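Local coordinates for tryptophan synthase alpha chain (Campylobacter jejuni, PDB 3THA), which probably cleaves indoleglycerol phosphate by a retro-aldol reaction to indole and glyceraldehyde 3-phosphate, as the alpha subunit of tryptophan synthase, at residues B[47-52]-B[73-78]; B[97-102]-B[106-111]. One frame throughout, in Å; residues are numbered along the deposited sequence. Where two conformers were deposited one is given.

Contact 1. Residues B[47-52]-B[73-78]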
ATOM      1  N   LEU B  47       1.869  15.014   0.391  1.00 51.69           N
ATOM      2  CA  LEU B  47       3.194  14.762  -0.108  1.00 53.27           C
ATOM      3  C   LEU B  47       3.575  13.341   0.282  1.00 54.34           C
ATOM      4  O   LEU B  47       3.892  13.082   1.451  1.00 52.38           O
ATOM      5  CB  LEU B  47       4.192  15.755   0.499  1.00 53.33           C
ATOM      6  CG  LEU B  47       3.985  17.272   0.412  1.00 54.28           C
ATOM      7  CD1 LEU B  47       5.123  17.980   1.144  1.00 52.24           C
ATOM      8  CD2 LEU B  47       3.976  17.684  -1.018  1.00 54.16           C
ATOM      9  N   GLY B  48       3.514  12.428  -0.692  1.00 55.78           N
ATOM     10  CA  GLY B  48       3.953  11.081  -0.468  1.00 58.48           C
ATOM     11  C   GLY B  48       5.458  11.051  -0.470  1.00 61.42           C
ATOM     12  O   GLY B  48       6.093  11.566  -1.407  1.00 62.58           O
ATOM     13  N   VAL B  49       6.073  10.476   0.556  1.00 62.83           N
ATOM     14  CA  VAL B  49       7.490  10.225   0.397  1.00 65.62           C
ATOM     15  C   VAL B  49       7.657   8.752   0.042  1.00 68.68           C
ATOM     16  O   VAL B  49       6.637   8.045  -0.193  1.00 70.04           O
ATOM     17  CB  VAL B  49       8.344  10.687   1.568  1.00 65.41           C
ATOM     18  CG1 VAL B  49       9.825  10.643   1.184  1.00 65.41           C
ATOM     19  CG2 VAL B  49       7.973  12.138   1.974  1.00 65.08           C
ATOM     20  N   ALA B  50       8.915   8.309  -0.107  1.00 70.34           N
ATOM     21  CA  ALA B  50       9.233   6.857  -0.178  1.00 71.67           C
ATOM     22  C   ALA B  50      10.399   6.514   0.807  1.00 71.70           C
ATOM     23  O   ALA B  50      11.391   7.227   0.829  1.00 70.93           O
ATOM     24  CB  ALA B  50       9.556   6.461  -1.611  1.00 72.68           C
ATOM     25  N   TYR B  51      10.248   5.491   1.663  1.00 72.47           N
ATOM     26  CA  TYR B  51      11.363   5.083   2.566  1.00 73.55           C
ATOM     27  C   TYR B  51      11.896   3.702   2.208  1.00 74.82           C
ATOM     28  O   TYR B  51      13.095   3.553   1.962  1.00 75.53           O
ATOM     29  CB  TYR B  51      11.016   5.162   4.077  1.00 73.36           C
ATOM     30  CG  TYR B  51      12.069   4.511   4.980  1.00 75.21           C
ATOM     31  CD1 TYR B  51      11.783   3.339   5.664  1.00 76.13           C
ATOM     32  CD2 TYR B  51      13.373   5.044   5.095  1.00 77.99           C
ATOM     33  CE1 TYR B  51      12.728   2.704   6.479  1.00 79.20           C
ATOM     34  CE2 TYR B  51      14.344   4.411   5.904  1.00 80.78           C
ATOM     35  CZ  TYR B  51      14.003   3.236   6.602  1.00 81.88           C
ATOM     36  OH  TYR B  51      14.911   2.569   7.414  1.00 84.35           O
ATOM     37  N   SER B  52      10.995   2.714   2.223  1.00 75.10           N
ATOM     38  CA  SER B  52      11.293   1.366   1.747  0.50 76.87           C
ATOM     39  C   SER B  52      10.484   1.090   0.482  1.00 77.18           C
ATOM     40  O   SER B  52       9.302   1.448   0.392  1.00 75.68           O
ATOM     41  CB  SER B  52      10.982   0.314   2.823  0.50 77.46           C
ATOM     42  OG  SER B  52      12.042   0.193   3.763  0.50 78.54           O
ATOM     43  N   VAL B  73      16.179   9.989  -3.599  1.00 73.17           N
ATOM     44  CA  VAL B  73      15.222  10.766  -2.781  1.00 71.67           C
ATOM     45  C   VAL B  73      14.795  10.060  -1.478  1.00 71.53           C
ATOM     46  O   VAL B  73      13.942   9.132  -1.476  1.00 71.51           O
ATOM     47  CB  VAL B  73      13.953  11.181  -3.586  1.00 71.19           C
ATOM     48  CG1 VAL B  73      13.078  12.090  -2.767  1.00 68.78           C
ATOM     49  CG2 VAL B  73      14.338  11.892  -4.894  1.00 72.68           C
ATOM     50  N   ASP B  74      15.376  10.544  -0.374  1.00 70.97           N
ATOM     51  CA  ASP B  74      15.019  10.115   0.964  1.00 69.97           C
ATOM     52  C   ASP B  74      14.449  11.301   1.744  1.00 68.78           C
ATOM     53  O   ASP B  74      14.440  12.452   1.244  1.00 68.39           O
ATOM     54  CB  ASP B  74      16.231   9.478   1.679  1.00 71.39           C
ATOM     55  CG  ASP B  74      17.498  10.358   1.650  1.00 74.51           C
ATOM     56  OD1 ASP B  74      17.437  11.548   1.224  1.00 76.85           O
ATOM     57  OD2 ASP B  74      18.580   9.846   2.063  1.00 77.26           O
ATOM     58  N   ILE B  75      13.977  11.041   2.966  1.00 66.86           N
ATOM     59  CA  ILE B  75      13.256  12.055   3.692  1.00 65.21           C
ATOM     60  C   ILE B  75      14.180  13.245   3.944  1.00 65.10           C
ATOM     61  O   ILE B  75      13.736  14.402   4.015  1.00 64.27           O
ATOM     62  CB  ILE B  75      12.578  11.475   4.971  1.00 65.39           C
ATOM     63  CG1 ILE B  75      11.897  12.575   5.802  1.00 65.41           C
ATOM     64  CG2 ILE B  75      13.548  10.604   5.788  1.00 66.47           C
ATOM     65  CD1 ILE B  75      10.595  13.161   5.171  1.00 62.45           C
ATOM     66  N   HIS B  76      15.479  12.969   3.996  1.00 65.13           N
ATOM     67  CA  HIS B  76      16.447  14.010   4.274  1.00 66.09           C
ATOM     68  C   HIS B  76      16.439  15.046   3.178  1.00 65.74           C
ATOM     69  O   HIS B  76      16.422  16.246   3.472  1.00 65.60           O
ATOM     70  CB  HIS B  76      17.844  13.435   4.465  1.00 67.98           C
ATOM     71  CG  HIS B  76      17.909  12.393   5.534  1.00 71.05           C
ATOM     72  ND1 HIS B  76      18.094  12.707   6.861  1.00 71.55           N
ATOM     73  CD2 HIS B  76      17.756  11.043   5.477  1.00 73.29           C
ATOM     74  CE1 HIS B  76      18.081  11.590   7.575  1.00 75.10           C
ATOM     75  NE2 HIS B  76      17.864  10.569   6.762  1.00 73.83           N
ATOM     76  N   SER B  77      16.417  14.578   1.923  1.00 64.71           N
ATOM     77  CA  SER B  77      16.475  15.474   0.785  1.00 64.10           C
ATOM     78  C   SER B  77      15.114  16.183   0.560  1.00 63.88           C
ATOM     79  O   SER B  77      15.088  17.343   0.113  1.00 64.75           O
ATOM     80  CB  SER B  77      17.005  14.768  -0.453  1.00 64.12           C
ATOM     81  OG  SER B  77      16.056  13.889  -1.007  1.00 61.06           O
ATOM     82  N   VAL B  78      14.017  15.509   0.926  1.00 62.25           N
ATOM     83  CA  VAL B  78      12.675  16.145   1.050  1.00 60.73           C
ATOM     84  C   VAL B  78      12.643  17.295   2.068  1.00 61.42           C
ATOM     85  O   VAL B  78      12.240  18.423   1.742  1.00 61.49           O
ATOM     86  CB  VAL B  78      11.578  15.115   1.385  1.00 59.70           C
ATOM     87  CG1 VAL B  78      10.253  15.798   1.774  1.00 58.47           C
ATOM     88  CG2 VAL B  78      11.379  14.150   0.205  1.00 57.66           C
TER

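Contact 2. Residues B[97-102]-B[106-111]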
ATOM      1  N   TYR B  97       4.400   4.577   8.339  1.00 51.16           N
ATOM      2  CA  TYR B  97       4.980   4.710   9.659  1.00 52.98           C
ATOM      3  C   TYR B  97       6.453   4.318   9.715  1.00 54.37           C
ATOM      4  O   TYR B  97       7.202   4.854  10.541  1.00 55.79           O
ATOM      5  CB  TYR B  97       4.178   3.896  10.673  1.00 52.35           C
ATOM      6  CG  TYR B  97       4.474   4.252  12.120  1.00 55.80           C
ATOM      7  CD1 TYR B  97       3.876   5.350  12.727  1.00 56.60           C
ATOM      8  CD2 TYR B  97       5.328   3.468  12.889  1.00 59.95           C
ATOM      9  CE1 TYR B  97       4.132   5.673  14.056  1.00 58.76           C
ATOM     10  CE2 TYR B  97       5.575   3.767  14.214  1.00 62.56           C
ATOM     11  CZ  TYR B  97       4.985   4.884  14.790  1.00 62.56           C
ATOM     12  OH  TYR B  97       5.237   5.189  16.113  1.00 65.29           O
ATOM     13  N   ASN B  98       6.871   3.405   8.837  1.00 55.48           N
ATOM     14  CA  ASN B  98       8.242   2.946   8.823  1.00 56.83           C
ATOM     15  C   ASN B  98       9.219   4.097   8.588  1.00 57.81           C
ATOM     16  O   ASN B  98      10.326   4.086   9.110  1.00 60.07           O
ATOM     17  CB  ASN B  98       8.458   1.823   7.812  1.00 57.13           C
ATOM     18  CG  ASN B  98       8.108   2.224   6.352  1.00 55.65           C
ATOM     19  OD1 ASN B  98       8.186   3.390   5.940  1.00 54.08           O
ATOM     20  ND2 ASN B  98       7.728   1.240   5.575  1.00 54.95           N
ATOM     21  N   LEU B  99       8.822   5.079   7.787  1.00 57.12           N
ATOM     22  CA  LEU B  99       9.647   6.219   7.540  1.00 57.07           C
ATOM     23  C   LEU B  99       9.814   7.007   8.855  1.00 57.96           C
ATOM     24  O   LEU B  99      10.918   7.490   9.185  1.00 59.03           O
ATOM     25  CB  LEU B  99       8.996   7.091   6.477  1.00 56.18           C
ATOM     26  CG  LEU B  99       9.925   8.139   5.860  1.00 56.88           C
ATOM     27  CD1 LEU B  99       9.411   8.575   4.520  1.00 59.64           C
ATOM     28  CD2 LEU B  99      10.055   9.326   6.717  1.00 57.28           C
ATOM     29  N   ILE B 100       8.710   7.138   9.591  1.00 57.51           N
ATOM     30  CA  ILE B 100       8.645   7.963  10.792  1.00 57.23           C
ATOM     31  C   ILE B 100       9.451   7.295  11.893  1.00 58.79           C
ATOM     32  O   ILE B 100      10.402   7.882  12.409  1.00 60.26           O
ATOM     33  CB  ILE B 100       7.173   8.258  11.204  1.00 56.71           C
ATOM     34  CG1 ILE B 100       6.448   9.022  10.065  1.00 55.39           C
ATOM     35  CG2 ILE B 100       7.093   9.008  12.552  1.00 55.82           C
ATOM     36  CD1 ILE B 100       5.071   9.608  10.437  1.00 52.58           C
ATOM     37  N   PHE B 101       9.095   6.062  12.223  1.00 58.38           N
ATOM     38  CA  PHE B 101       9.891   5.231  13.110  1.00 59.76           C
ATOM     39  C   PHE B 101      11.420   5.302  12.975  1.00 60.52           C
ATOM     40  O   PHE B 101      12.131   5.397  13.976  1.00 61.52           O
ATOM     41  CB  PHE B 101       9.459   3.784  12.959  1.00 60.83           C
ATOM     42  CG  PHE B 101      10.003   2.881  14.012  1.00 62.69           C
ATOM     43  CD1 PHE B 101      11.254   2.271  13.845  1.00 64.90           C
ATOM     44  CD2 PHE B 101       9.267   2.641  15.172  1.00 64.53           C
ATOM     45  CE1 PHE B 101      11.775   1.439  14.832  1.00 68.97           C
ATOM     46  CE2 PHE B 101       9.751   1.795  16.164  1.00 67.69           C
ATOM     47  CZ  PHE B 101      11.022   1.188  16.000  1.00 68.40           C
ATOM     48  N   SER B 102      11.899   5.211  11.747  1.00 60.56           N
ATOM     49  CA  SER B 102      13.325   5.276  11.394  1.00 62.50           C
ATOM     50  C   SER B 102      13.986   6.625  11.709  1.00 62.54           C
ATOM     51  O   SER B 102      15.127   6.689  12.182  1.00 64.35           O
ATOM     52  CB  SER B 102      13.482   5.016   9.885  1.00 62.21           C
ATOM     53  OG  SER B 102      14.598   5.723   9.350  1.00 64.60           O
ATOM     54  N   GLU B 106       9.501  11.961  17.605  1.00 62.76           N
ATOM     55  CA  GLU B 106       9.658  13.346  17.973  1.00 64.48           C
ATOM     56  C   GLU B 106      10.435  14.139  16.911  1.00 63.94           C
ATOM     57  O   GLU B 106       9.933  15.156  16.412  1.00 63.29           O
ATOM     58  CB  GLU B 106      10.333  13.420  19.354  1.00 67.16           C
ATOM     59  CG  GLU B 106      10.750  14.777  19.780  1.00 71.68           C
ATOM     60  CD  GLU B 106      10.729  14.909  21.285  1.00 79.69           C
ATOM     61  OE1 GLU B 106      11.759  14.580  21.942  1.00 82.19           O
ATOM     62  OE2 GLU B 106       9.673  15.350  21.804  1.00 81.70           O
ATOM     63  N   LYS B 107      11.651  13.693  16.576  1.00 63.77           N
ATOM     64  CA  LYS B 107      12.479  14.401  15.589  1.00 63.85           C
ATOM     65  C   LYS B 107      11.685  14.727  14.296  1.00 61.54           C
ATOM     66  O   LYS B 107      11.751  15.841  13.747  1.00 60.80           O
ATOM     67  CB  LYS B 107      13.736  13.567  15.238  1.00 64.93           C
ATOM     68  CG  LYS B 107      15.011  13.877  16.014  1.00 68.62           C
ATOM     69  CD  LYS B 107      14.960  13.439  17.492  1.00 74.15           C
ATOM     70  CE  LYS B 107      16.137  14.038  18.318  1.00 78.30           C
ATOM     71  NZ  LYS B 107      16.013  13.825  19.810  1.00 80.04           N
ATOM     72  N   PHE B 108      10.951  13.720  13.816  1.00 59.95           N
ATOM     73  CA  PHE B 108      10.148  13.830  12.600  1.00 57.84           C
ATOM     74  C   PHE B 108       9.077  14.935  12.666  1.00 57.29           C
ATOM     75  O   PHE B 108       8.943  15.772  11.739  1.00 56.74           O
ATOM     76  CB  PHE B 108       9.466  12.490  12.299  1.00 55.93           C
ATOM     77  CG  PHE B 108       8.805  12.466  10.969  1.00 55.67           C
ATOM     78  CD1 PHE B 108       7.448  12.694  10.860  1.00 52.63           C
ATOM     79  CD2 PHE B 108       9.570  12.293   9.792  1.00 54.48           C
ATOM     80  CE1 PHE B 108       6.842  12.703   9.609  1.00 55.91           C
ATOM     81  CE2 PHE B 108       8.970  12.299   8.557  1.00 52.84           C
ATOM     82  CZ  PHE B 108       7.603  12.513   8.459  1.00 52.79           C
ATOM     83  N   VAL B 109       8.307  14.897  13.746  1.00 57.38           N
ATOM     84  CA  VAL B 109       7.128  15.722  13.881  1.00 58.56           C
ATOM     85  C   VAL B 109       7.520  17.173  14.022  1.00 60.27           C
ATOM     86  O   VAL B 109       6.933  18.021  13.377  1.00 60.39           O
ATOM     87  CB  VAL B 109       6.218  15.275  15.066  1.00 59.29           C
ATOM     88  CG1 VAL B 109       4.973  16.166  15.163  1.00 59.14           C
ATOM     89  CG2 VAL B 109       5.805  13.827  14.903  1.00 57.54           C
ATOM     90  N   LYS B 110       8.516  17.446  14.860  1.00 62.84           N
ATOM     91  CA  LYS B 110       9.058  18.790  15.024  1.00 64.96           C
ATOM     92  C   LYS B 110       9.576  19.318  13.682  1.00 65.15           C
ATOM     93  O   LYS B 110       9.249  20.429  13.270  1.00 65.73           O
ATOM     94  CB  LYS B 110      10.173  18.764  16.075  1.00 66.23           C
ATOM     95  CG  LYS B 110      11.048  20.007  16.122  1.00 68.42           C
ATOM     96  CD  LYS B 110      11.843  20.002  17.418  1.00 72.18           C
ATOM     97  CE  LYS B 110      12.881  21.115  17.483  1.00 74.36           C
ATOM     98  NZ  LYS B 110      13.214  21.445  18.920  1.00 77.49           N
ATOM     99  N   LYS B 111      10.384  18.510  13.002  1.00 65.06           N
ATOM    100  CA  LYS B 111      10.883  18.900  11.697  1.00 65.40           C
ATOM    101  C   LYS B 111       9.767  19.256  10.726  1.00 64.23           C
ATOM    102  O   LYS B 111       9.769  20.350  10.148  1.00 64.53           O
ATOM    103  CB  LYS B 111      11.786  17.827  11.111  1.00 64.86           C
ATOM    104  CG  LYS B 111      13.182  18.348  10.883  1.00 67.74           C
ATOM    105  CD  LYS B 111      13.182  19.076   9.562  1.00 70.63           C
ATOM    106  CE  LYS B 111      14.559  19.115   8.917  1.00 73.68           C
ATOM    107  NZ  LYS B 111      15.540  19.992   9.640  1.00 73.95           N
TER

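Contact 1. Residues B[47-52]-B[73-78]
V49 sets CG1 anti to its backbone N (chi1 -168°). In V78, chi1 of 169° places CG1 anti to the backbone N, which leaves CG2 anti to the carbonyl carbon and facing V49; these two rotations bring V49 CG1 and V78 CG2 tip to tip at 4.0 Å. The other V49 branch, CG2, reaches I75 CD1 at 4.3 Å, a looser touch. V49 therefore carries the contact, one methyl to each of two residues three positions apart in the helix. No hydrogen bond crosses between 47-52 and 73-78.

Within 73-78, polar bonds order the helix start. D74 is the N-cap: its OD1 accepts from S77 N at 3.3 Å, on the anti side and 34° out of the carboxylate plane. In return S77 OG donates to D74 O at 3.1 Å, an oxygen that also takes V78 N. This fixes the first turn, from which I75 and V78 project. F93 of the neighbouring strand 90-94 touches V49, I75 and V78.

The arrangement is that of a TIM barrel: the loop leaving strand 44-48, just past the predicted proton acceptor E46, packs against the start of helix 75-83 in the crossover to strand 90-94.

Contact 2. Residues B[97-102]-B[106-111]
I100 lies over one face of the F108 ring. Its CG1 sits 3.9 Å from the ring centroid of F108 and 18° off the ring normal, which satisfies the geometry of a CH-pi contact, although the atom is displaced somewhat toward the rim. Of the I100 carbons CG1 alone is over the face: I100 CD1 lies past the rim, 3.7 Å from F108 CE1, and I100 CG2 adds a more distant touch, 4.1 Å from F108 CD1. L99 comes from the same side of the ring plane but obliquely, neither over the face nor at the edge, with its CD2 methyl 3.7 Å from F108 CE2, across CZ from the CE1 corner that I100 CD1 meets. Each of the two aliphatic side chains crosses that of F108 at about a right angle. I75 of helix 75-83 also touches both L99 and F108, while V95 and L105 pack on I100.

Torsions explain the placement. In I100, chi1 of -60° puts CG1 anti to the carbonyl carbon and beside the backbone N, and chi2 of -169° carries CD1 outward past the CE1 corner. F108 itself points from its helix toward 97-102, and the backbones come nearest at I100 and F108, whose CA atoms are 6.3 Å apart.

Farther out, V109, the next residue after F108, meets L133, E136 and Y140 of helix 131-140. On helix 97-103, N98 ND2 donates a hydrogen bond to E124 O of the second subunit, so this short helix also takes part in the interface.

No hydrogen bond joins the two segments, and the three residues that touch are buried and apolar. Without a directional polar bond, the pairing depends on close apolar fit, and the CH-pi contact is its most orientation-sensitive element.

Overall arrangement
Contact 2 joins three buried residues, whereas contact 1 centres on a partly exposed V49 with buried partners; their centres lie about 15 Å (contact 1) and 17 Å (contact 2) from the centre of the chain and about 11 Å from each other. Contact 1 joins the loop just after a barrel strand to a helix through branched aliphatic methyls; contact 2, which follows it in sequence, joins two successive helices of the outer layer and adds an aromatic face. They hold different elements, yet meet directly: I75 serves both, and Y51 CB is 3.6 Å from L99 CG. The V49 side chain is about 10 Å from that of E46, while contact 2 lies away from the predicted catalytic residues.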